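Side-chain contacts in ribonucleoside-diphosphate reductase subunit beta (Bacillus halodurans C-125, PDB 2RCC), which probably acts as the di-iron small subunit of the enzyme that reduces ribonucleoside diphosphates to the deoxyribonucleotides needed for DNA synthesis: residues F117-H122 with I184-N189; L222-F227 with N290-Q295; S127-S132 with V207-M212. All blocks are in the same frame, centred on the assembly; numbering follows the deposited sequence. Where two conformers were deposited one is given.

Interaction 1. Residues F117-H122 with I184-N189; sequences FQEVVH and ILEGLN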
# COMPACT_ATOMS: atom_id res chain seq x y z
N PHE A 117 2.73 -0.20 3.05
CA PHE A 117 2.30 0.88 3.92
C PHE A 117 2.55 0.55 5.43
O PHE A 117 3.11 1.37 6.18
CB PHE A 117 0.85 1.19 3.64
CG PHE A 117 0.19 1.98 4.72
CD1 PHE A 117 0.54 3.31 4.91
CD2 PHE A 117 -0.66 1.37 5.59
CE1 PHE A 117 -0.01 4.03 5.98
CE2 PHE A 117 -1.22 2.08 6.63
CZ PHE A 117 -0.89 3.42 6.82
N GLN A 118 2.15 -0.64 5.85
CA GLN A 118 2.39 -1.09 7.23
C GLN A 118 3.89 -1.06 7.52
O GLN A 118 4.28 -0.60 8.58
CB GLN A 118 1.79 -2.50 7.48
CG GLN A 118 0.23 -2.49 7.48
CD GLN A 118 -0.41 -3.76 8.02
OE1 GLN A 118 0.17 -4.82 7.95
NE2 GLN A 118 -1.62 -3.64 8.52
N GLU A 119 4.73 -1.50 6.59
CA GLU A 119 6.18 -1.44 6.80
C GLU A 119 6.69 -0.00 6.96
O GLU A 119 7.58 0.23 7.80
CB GLU A 119 6.96 -2.11 5.67
CG GLU A 119 6.68 -3.62 5.45
CD GLU A 119 6.92 -4.49 6.68
OE1 GLU A 119 7.84 -4.18 7.47
OE2 GLU A 119 6.19 -5.49 6.83
N VAL A 120 6.13 0.94 6.18
CA VAL A 120 6.42 2.36 6.32
C VAL A 120 6.12 2.82 7.74
O VAL A 120 6.96 3.46 8.38
CB VAL A 120 5.66 3.25 5.29
CG1 VAL A 120 5.71 4.71 5.70
CG2 VAL A 120 6.23 3.07 3.85
N VAL A 121 4.94 2.48 8.23
CA VAL A 121 4.54 2.84 9.57
C VAL A 121 5.40 2.14 10.68
O VAL A 121 5.77 2.79 11.68
CB VAL A 121 3.04 2.61 9.83
CG1 VAL A 121 2.71 2.97 11.29
CG2 VAL A 121 2.18 3.47 8.85
N HIS A 122 5.75 0.87 10.45
CA HIS A 122 6.66 0.15 11.37
C HIS A 122 8.01 0.88 11.44
O HIS A 122 8.50 1.15 12.53
CB HIS A 122 6.89 -1.32 10.99
CG HIS A 122 5.63 -2.15 10.97
ND1 HIS A 122 5.58 -3.43 10.44
CD2 HIS A 122 4.38 -1.87 11.39
CE1 HIS A 122 4.36 -3.90 10.57
NE2 HIS A 122 3.61 -2.98 11.16
N ILE A 184 10.50 -15.86 6.58
CA ILE A 184 11.62 -15.71 7.51
C ILE A 184 11.81 -14.28 7.99
O ILE A 184 11.92 -14.07 9.20
CB ILE A 184 12.96 -16.22 6.90
CG1 ILE A 184 12.94 -17.75 6.80
CG2 ILE A 184 14.13 -15.74 7.72
CD1 ILE A 184 13.85 -18.34 5.74
N LEU A 185 11.78 -13.29 7.08
CA LEU A 185 12.02 -11.91 7.45
C LEU A 185 10.94 -11.34 8.37
O LEU A 185 11.26 -10.53 9.22
CB LEU A 185 12.13 -10.96 6.24
CG LEU A 185 13.35 -11.02 5.32
CD1 LEU A 185 13.32 -9.81 4.38
CD2 LEU A 185 14.62 -11.02 6.08
N GLU A 186 9.70 -11.76 8.18
CA GLU A 186 8.53 -11.32 9.01
C GLU A 186 8.19 -12.26 10.14
O GLU A 186 7.52 -11.88 11.09
CB GLU A 186 7.30 -11.32 8.14
CG GLU A 186 7.40 -10.45 6.92
CD GLU A 186 6.67 -9.12 6.97
OE1 GLU A 186 6.26 -8.65 8.05
OE2 GLU A 186 6.47 -8.55 5.86
N GLY A 187 8.59 -13.53 10.02
CA GLY A 187 8.20 -14.55 10.98
C GLY A 187 9.27 -15.12 11.88
O GLY A 187 8.95 -15.95 12.72
N LEU A 188 10.50 -14.66 11.75
CA LEU A 188 11.61 -15.22 12.55
C LEU A 188 12.71 -14.20 12.86
O LEU A 188 13.08 -14.08 14.03
CB LEU A 188 12.17 -16.46 11.85
CG LEU A 188 13.33 -17.26 12.49
CD1 LEU A 188 13.03 -17.73 13.87
CD2 LEU A 188 13.64 -18.47 11.61
N ASN A 189 13.21 -13.47 11.85
CA ASN A 189 14.23 -12.42 12.04
C ASN A 189 13.81 -11.41 13.06
O ASN A 189 12.69 -10.98 13.05
CB ASN A 189 14.56 -11.68 10.74
CG ASN A 189 15.37 -12.53 9.81
OD1 ASN A 189 15.48 -13.74 10.01
ND2 ASN A 189 15.95 -11.92 8.79
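E119 and E186 bring their carboxylates together in the middle of the ferritin-like helical bundle, where class I ribonucleotide reductases hold their two irons. By similarity E119 binds both irons, consistent with a bridging carboxylate, while E186 binds the second and H122 the first. The backbones stay apart, with 10.4 Å between the CA atoms of E119 and E186. Only the ends of the two side chains meet, coming from opposite directions. OE2 of E119 does the touching. It lies 3.2 Å from E186 OE2 and 3.4 Å from E186 OE1, so it faces both oxygens of that carboxylate almost equally. The two carboxylate planes are turned 76° against each other, close to perpendicular. No hydrogen bond joins the two carboxylates. Such close carboxylates are consistent with side chains arranged as ligands round a shared metal site. Both chains start beside the backbone N and then bend at chi2. In E186 that bend is -104°, and it swings the carboxylate across to E119.

E186 has its own polar partner on helix 207-237, because E186 OE1 is hydrogen-bonded to H223 ND1. The side chain of E186 also touches E220 there. On the far side of helix 106-133, F117 stacks on F117 of the second subunit, so this helix serves both the metal site and the dimer interface. H122 NE2 is hydrogen-bonded to D219 OD2, which fixes how the ring is turned. Over one face of the same ring, offset toward its rim, the carbonyl oxygen Q118 O sits 3.0 Å above the plane.

Interaction 2. Residues L222-F227 with N290-Q295; sequences LHVYLF and NKRAVQ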
# COMPACT_ATOMS: atom_id res chain seq x y z
N LEU A 222 -0.15 -11.48 10.35
CA LEU A 222 -1.04 -11.50 9.20
C LEU A 222 -0.24 -11.54 7.88
O LEU A 222 -0.66 -12.15 6.90
CB LEU A 222 -2.04 -10.35 9.26
CG LEU A 222 -3.06 -10.39 10.40
CD1 LEU A 222 -3.98 -9.13 10.38
CD2 LEU A 222 -3.91 -11.63 10.30
N HIS A 223 0.93 -10.90 7.87
CA HIS A 223 1.81 -10.92 6.70
C HIS A 223 2.27 -12.36 6.49
O HIS A 223 2.20 -12.86 5.34
CB HIS A 223 3.02 -10.00 6.87
CG HIS A 223 2.69 -8.54 7.06
ND1 HIS A 223 3.67 -7.57 7.10
CD2 HIS A 223 1.52 -7.88 7.20
CE1 HIS A 223 3.13 -6.39 7.30
NE2 HIS A 223 1.82 -6.55 7.36
N VAL A 224 2.71 -13.05 7.56
CA VAL A 224 3.11 -14.47 7.46
C VAL A 224 1.95 -15.34 6.98
O VAL A 224 2.15 -16.22 6.18
CB VAL A 224 3.64 -15.04 8.82
CG1 VAL A 224 3.88 -16.53 8.71
CG2 VAL A 224 4.91 -14.31 9.25
N TYR A 225 0.73 -15.09 7.47
CA TYR A 225 -0.45 -15.80 7.02
C TYR A 225 -0.62 -15.62 5.49
O TYR A 225 -0.82 -16.61 4.78
CB TYR A 225 -1.68 -15.32 7.81
CG TYR A 225 -3.01 -15.83 7.33
CD1 TYR A 225 -3.50 -17.08 7.72
CD2 TYR A 225 -3.81 -15.05 6.51
CE1 TYR A 225 -4.73 -17.53 7.28
CE2 TYR A 225 -5.00 -15.50 6.06
CZ TYR A 225 -5.46 -16.73 6.44
OH TYR A 225 -6.69 -17.09 5.98
N LEU A 226 -0.46 -14.40 4.99
CA LEU A 226 -0.55 -14.13 3.56
C LEU A 226 0.52 -14.93 2.78
O LEU A 226 0.22 -15.63 1.80
CB LEU A 226 -0.38 -12.65 3.27
CG LEU A 226 -0.39 -12.21 1.79
CD1 LEU A 226 -1.63 -12.66 1.07
CD2 LEU A 226 -0.17 -10.72 1.69
N PHE A 227 1.76 -14.77 3.20
CA PHE A 227 2.86 -15.47 2.50
C PHE A 227 2.76 -17.00 2.54
O PHE A 227 3.07 -17.66 1.55
CB PHE A 227 4.22 -15.01 3.03
CG PHE A 227 4.50 -13.53 2.84
CD1 PHE A 227 4.38 -12.94 1.59
CD2 PHE A 227 5.00 -12.75 3.91
CE1 PHE A 227 4.67 -11.59 1.41
CE2 PHE A 227 5.29 -11.42 3.74
CZ PHE A 227 5.12 -10.83 2.50
N ASN A 290 10.19 -24.11 13.68
CA ASN A 290 9.25 -25.24 13.57
C ASN A 290 7.85 -24.77 13.25
O ASN A 290 7.18 -25.40 12.44
CB ASN A 290 9.16 -26.13 14.84
CG ASN A 290 10.38 -26.96 15.10
OD1 ASN A 290 11.21 -27.22 14.22
ND2 ASN A 290 10.48 -27.42 16.35
N LYS A 291 7.39 -23.70 13.91
CA LYS A 291 6.06 -23.16 13.66
C LYS A 291 5.88 -22.72 12.20
O LYS A 291 4.86 -23.02 11.58
CB LYS A 291 5.78 -21.99 14.62
CG LYS A 291 4.41 -21.33 14.47
CD LYS A 291 4.27 -20.12 15.37
N ARG A 292 6.86 -22.00 11.67
CA ARG A 292 6.85 -21.56 10.27
C ARG A 292 6.86 -22.73 9.31
O ARG A 292 6.18 -22.67 8.28
CB ARG A 292 8.01 -20.63 9.93
CG ARG A 292 8.08 -19.32 10.80
CD ARG A 292 6.67 -18.70 11.12
NE ARG A 292 6.76 -17.55 11.99
CZ ARG A 292 5.74 -16.92 12.58
NH1 ARG A 292 4.49 -17.34 12.49
NH2 ARG A 292 5.99 -15.89 13.33
N ALA A 293 7.64 -23.75 9.61
CA ALA A 293 7.68 -24.94 8.77
C ALA A 293 6.28 -25.57 8.70
O ALA A 293 5.82 -25.90 7.61
CB ALA A 293 8.72 -25.92 9.32
N VAL A 294 5.61 -25.69 9.85
CA VAL A 294 4.25 -26.22 9.94
C VAL A 294 3.27 -25.35 9.18
O VAL A 294 2.46 -25.88 8.42
CB VAL A 294 3.80 -26.38 11.40
CG1 VAL A 294 2.34 -26.80 11.48
CG2 VAL A 294 4.67 -27.43 12.10
N GLN A 295 3.37 -24.03 9.33
CA GLN A 295 2.52 -23.08 8.58
C GLN A 295 2.69 -23.17 7.07
O GLN A 295 1.75 -22.87 6.34
CB GLN A 295 2.76 -21.64 9.05
CG GLN A 295 2.21 -21.39 10.44
CD GLN A 295 2.66 -20.06 11.03
OE1 GLN A 295 3.65 -19.46 10.58
NE2 GLN A 295 1.95 -19.60 12.06
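The helical segments 222-227 and 290-295 come closest at V224 and R292, whose CA atoms are 8.5 Å apart. V224 is the one side chain that segment 222-227 contributes. It points toward the other helix and meets R292 and Q295, crossing each at about a right angle. Its CG1 methyl touches both polar groups, lying 3.5 Å from Q295 OE1 and 3.9 Å from R292 NH1. Its CG2 methyl lies over one face of the R292 guanidinium. No hydrogen bond crosses between the segments, so the contact is a methyl pair packed against a flat polar group.

One bond of that group stays within its own helix. R292 NH1 donates to Q295 OE1 over 3.0 Å, with an N-H...O angle of 164°. The acceptor oxygen is only 7° out of the guanidinium plane, and the nitrogen lies in the carbonyl plane, on a lone pair. R292 bends at chi2 (-38°), which turns its guanidinium toward V224. Two further bonds grip it: NE donates to G187 O, and NH2 is bonded to Q221 OE1. Three acceptors thus fix its rotation. With a leucine in place of R292, G187 O and Q221 OE1 would probably lose these donors, and the Q295 amide would be set free to turn.

The contact lies in the ferritin-like helical bundle and joins helix 207-237 to helix 278-295. R292 also ties in the end of helix 172-187 through G187. On helix 207-237, H223, an iron ligand by similarity, and L226 pack on L115 of helix 106-133, while L222 and Y225 pack on L44 of helix 41-50.

Interaction 3. Residues S127-S132 with V207-M212; sequences SYVLSS and VSTSTM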
# COMPACT_ATOMS: atom_id res chain seq x y z
N SER A 127 11.82 4.77 14.68
CA SER A 127 12.39 6.11 14.84
C SER A 127 11.74 6.90 15.94
O SER A 127 12.40 7.62 16.64
CB SER A 127 12.26 6.93 13.55
OG SER A 127 13.05 6.32 12.55
N TYR A 128 10.43 6.81 16.02
CA TYR A 128 9.64 7.49 17.05
C TYR A 128 10.05 7.08 18.49
O TYR A 128 10.14 7.94 19.39
CB TYR A 128 8.16 7.18 16.77
CG TYR A 128 7.12 7.77 17.69
CD1 TYR A 128 6.44 8.95 17.36
CD2 TYR A 128 6.73 7.08 18.83
CE1 TYR A 128 5.45 9.47 18.19
CE2 TYR A 128 5.74 7.59 19.68
CZ TYR A 128 5.10 8.77 19.36
OH TYR A 128 4.09 9.25 20.19
N VAL A 129 10.28 5.79 18.70
CA VAL A 129 10.76 5.28 19.98
C VAL A 129 12.17 5.85 20.24
O VAL A 129 12.42 6.45 21.29
CB VAL A 129 10.77 3.73 20.02
CG1 VAL A 129 11.51 3.19 21.26
CG2 VAL A 129 9.35 3.16 19.97
N LEU A 130 13.08 5.70 19.29
CA LEU A 130 14.46 6.16 19.46
C LEU A 130 14.54 7.70 19.73
O LEU A 130 15.20 8.13 20.68
CB LEU A 130 15.29 5.72 18.26
CG LEU A 130 16.80 5.87 18.31
CD1 LEU A 130 17.38 5.10 19.47
CD2 LEU A 130 17.44 5.46 17.00
N SER A 131 13.77 8.49 18.98
CA SER A 131 13.77 9.94 19.13
C SER A 131 13.08 10.42 20.42
O SER A 131 13.28 11.55 20.82
CB SER A 131 13.14 10.62 17.91
OG SER A 131 11.79 10.25 17.79
N SER A 132 12.28 9.57 21.06
CA SER A 132 11.64 9.92 22.36
C SER A 132 12.61 9.70 23.55
O SER A 132 12.38 10.20 24.66
CB SER A 132 10.40 9.04 22.61
OG SER A 132 9.47 9.13 21.56
N VAL A 207 6.98 -0.22 28.79
CA VAL A 207 5.73 -0.84 28.39
C VAL A 207 5.14 -0.23 27.10
O VAL A 207 4.57 -0.96 26.26
CB VAL A 207 4.70 -0.79 29.55
CG1 VAL A 207 3.35 -1.34 29.09
CG2 VAL A 207 5.22 -1.57 30.77
N SER A 208 5.24 1.08 26.93
CA SER A 208 4.78 1.73 25.69
C SER A 208 5.56 1.25 24.46
O SER A 208 4.98 1.00 23.41
CB SER A 208 4.82 3.24 25.80
OG SER A 208 3.85 3.65 26.73
N THR A 209 6.87 1.09 24.61
CA THR A 209 7.71 0.53 23.55
C THR A 209 7.27 -0.89 23.20
O THR A 209 7.09 -1.22 22.05
CB THR A 209 9.19 0.51 23.96
OG1 THR A 209 9.65 1.84 24.22
CG2 THR A 209 10.05 -0.19 22.87
N SER A 210 7.10 -1.73 24.23
CA SER A 210 6.63 -3.09 24.07
C SER A 210 5.25 -3.21 23.37
O SER A 210 5.00 -4.14 22.59
CB SER A 210 6.57 -3.73 25.45
OG SER A 210 6.08 -5.03 25.35
N THR A 211 4.36 -2.28 23.70
CA THR A 211 3.06 -2.17 23.07
C THR A 211 3.18 -1.93 21.56
O THR A 211 2.53 -2.63 20.78
CB THR A 211 2.24 -0.99 23.64
OG1 THR A 211 1.95 -1.21 25.04
CG2 THR A 211 0.96 -0.82 22.85
N MSE A 212 4.08 -1.04 21.15
CA MSE A 212 4.25 -0.75 19.72
C MSE A 212 4.90 -1.93 19.02
O MSE A 212 4.50 -2.29 17.91
CB MSE A 212 5.06 0.53 19.53
CG MSE A 212 4.47 1.50 18.41
SE MSE A 212 5.11 3.17 18.91
CE MSE A 212 6.92 2.64 18.49
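V129 and T209 meet where two helices run side by side. V129 points toward the other segment and crosses T209 at about a right angle. Its CG1 methyl, anti to the backbone N (chi1 169°), lies 3.7 Å from T209 OG1 and 4.0 Å from T209 CG2. It rests against both branches of the threonine, a little nearer the hydroxyl. M212, a selenomethionine here, runs alongside V129 with its chain pointing the other way. Its methyl is modelled too close to V129 CG2, so that detail is doubtful. The selenium is the clearer contact. M212 SE lies 4.2 Å from Y128 CD2 and 5.2 Å from the centroid of the Y128 ring. It approaches obliquely, 54° off the ring normal, as a Met-aromatic contact.

The polar ends are held from outside. Y128 OH is hydrogen-bonded to I58 O, and T209 OG1 to D63 OD2. These bonds anchor the ring against which M212 rests and the threonine against which V129 rests. The nearest side-chain atoms of V129 and Y126, the active-site tyrosine by similarity, are about 6 Å apart.

Segments 127-132 and 207-212 are nearly antiparallel, at 168°, with their axes 11.0 Å apart. They form a helix pair of the ferritin-like bundle. V129 and T209 both pack on F78 of helix 72-87, and T209 also touches F197 of helix 191-202. L130 lies against helix 136-147.

From the N terminus, helix 106-133 comes first and carries segments 117-122 and 127-132. Interaction 1 closes its loop when the chain reaches 184-189 at the end of helix 172-187. Interaction 3 closes later, at 207-212, so these two loops cross. Helix 207-237 then continues to 222-227, where interaction 2 opens, and this last loop closes at 290-295 on helix 278-295. Interaction 2 is thus in series with both others. Interactions 1 and 2 touch directly: Q118 is probably hydrogen-bonded to H223. Interaction 3 touches neither; its centre is about 16 Å from that of interaction 1 and about 26 Å from that of interaction 2. Interactions 1 and 3 share helix 106-133; 2 and 3 share helix 207-237.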